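Local atomic coordinates of Tp0751 (Treponema pallidum, PDB entry 5JK2), a protein that probably acts as a surface adhesin of lipocalin-like fold that mediates attachment to extracellular matrix components and interactions with host cells. Residues R31-L34 / W35-T39. The protein carries 1 engineered substitution. Residues are numbered along the deposited sequence; the frame is centred on the assembly and turned at random.
Sequences RIAL and WNRAT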
# COMPACT_ATOMS: atom_id res chain seq x y z
N ARG A 31 5.72 15.86 1.88
CA ARG A 31 4.77 14.79 2.13
C ARG A 31 3.57 15.34 2.89
O ARG A 31 2.43 14.96 2.62
CB ARG A 31 5.42 13.65 2.90
CG ARG A 31 6.56 12.98 2.16
CD ARG A 31 7.01 11.70 2.84
NE ARG A 31 5.93 10.72 2.90
CZ ARG A 31 5.51 9.99 1.87
NH1 ARG A 31 4.52 9.13 2.02
NH2 ARG A 31 6.08 10.14 0.68
N ILE A 32 3.83 16.23 3.84
CA ILE A 32 2.76 16.85 4.61
C ILE A 32 1.98 17.81 3.72
O ILE A 32 0.76 17.94 3.85
CB ILE A 32 3.30 17.61 5.83
CG1 ILE A 32 4.12 16.67 6.72
CG2 ILE A 32 2.14 18.20 6.63
CD1 ILE A 32 4.99 17.39 7.72
N ALA A 33 2.69 18.50 2.83
CA ALA A 33 2.06 19.38 1.86
C ALA A 33 1.17 18.56 0.93
O ALA A 33 -0.00 18.87 0.74
CB ALA A 33 3.11 20.13 1.06
N LEU A 34 1.75 17.51 0.38
CA LEU A 34 1.04 16.58 -0.49
C LEU A 34 -0.15 15.98 0.24
O LEU A 34 -1.23 15.80 -0.33
CB LEU A 34 1.99 15.48 -0.97
CG LEU A 34 1.64 14.66 -2.21
CD1 LEU A 34 1.59 15.56 -3.44
CD2 LEU A 34 2.67 13.55 -2.39
N TRP A 35 0.06 15.67 1.52
CA TRP A 35 -0.98 15.11 2.38
C TRP A 35 -2.15 16.07 2.51
O TRP A 35 -3.31 15.67 2.40
CB TRP A 35 -0.41 14.78 3.75
CG TRP A 35 -1.44 14.55 4.82
CD1 TRP A 35 -1.72 15.37 5.88
CD2 TRP A 35 -2.33 13.43 4.93
NE1 TRP A 35 -2.73 14.83 6.64
CE2 TRP A 35 -3.12 13.64 6.07
CE3 TRP A 35 -2.54 12.28 4.16
CZ2 TRP A 35 -4.10 12.74 6.48
CZ3 TRP A 35 -3.51 11.39 4.57
CH2 TRP A 35 -4.28 11.62 5.71
N ASN A 36 -1.84 17.34 2.76
CA ASN A 36 -2.86 18.36 2.92
C ASN A 36 -3.75 18.49 1.69
O ASN A 36 -4.95 18.75 1.80
CB ASN A 36 -2.21 19.71 3.24
CG ASN A 36 -3.22 20.76 3.67
OD1 ASN A 36 -3.46 20.95 4.86
ND2 ASN A 36 -3.82 21.44 2.70
N ARG A 37 -3.16 18.30 0.51
CA ARG A 37 -3.90 18.39 -0.74
C ARG A 37 -4.86 17.21 -0.90
O ARG A 37 -5.75 17.24 -1.75
CB ARG A 37 -2.95 18.46 -1.93
CG ARG A 37 -2.00 19.66 -1.89
CD ARG A 37 -1.67 20.20 -3.28
NE ARG A 37 -0.78 19.32 -4.03
CZ ARG A 37 0.53 19.24 -3.85
NH1 ARG A 37 1.12 19.99 -2.93
NH2 ARG A 37 1.26 18.42 -4.59
N ALA A 38 -4.67 16.18 -0.08
CA ALA A 38 -5.48 14.98 -0.15
C ALA A 38 -6.48 14.91 1.00
O ALA A 38 -7.52 14.25 0.88
CB ALA A 38 -4.59 13.75 -0.15
N THR A 39 -6.17 15.59 2.10
CA THR A 39 -7.05 15.61 3.26
C THR A 39 -8.45 16.07 2.90
O THR A 39 -9.40 15.28 2.88
CB THR A 39 -6.51 16.53 4.37
OG1 THR A 39 -6.13 17.79 3.81
CG2 THR A 39 -5.31 15.89 5.05
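Arg-31 O accepts a hydrogen bond from Trp-35 N at 2.7 Å, one turn further along the same helix. The guanidinium of Arg-31 leaves this turn, and its NH1 bonds the backbone carbonyls of Leu-49 and His-125. Ile-32 O receives Asn-36 N at 2.9 Å. The same oxygen lies at the edge of the indole of Trp-35, near its plane, with CB of Trp-35 3.4 Å away. Ala-33 O takes the longer bond from Arg-37 N, 3.2 Å. It also lies 3.4 Å from CG of Arg-37, which stands anti to that residue's own carbonyl carbon (chi1 -60°). From there the arginine chain bends at chi2 and chi3 and turns back along the helix. Its guanidinium thus reaches Leu-34, whose CD1 comes unusually close to NH2 of Arg-37, 3.1 Å, a tight contact rather than a bond. CA of Leu-34 lies over one guanidinium face, offset toward the rim. Gln-43 OE1 accepts from NE of Arg-37, which probably helps to hold the bent chain. Arg-37 N also makes a weak bond to Leu-34 O. Further along, Thr-39 OG1 donates to Asn-36 O, and CG2 of Thr-39 sits 3.1 Å above the plane of the Trp-35 ring, offset toward its rim. Helix 26-39 precedes strand 52-56 of the antiparallel, lipocalin-like barrel. Leu-34 and Trp-35 pack on Leu-49 in the connecting loop, while Ile-32 touches His-125 between strands 115-122 and 127-135.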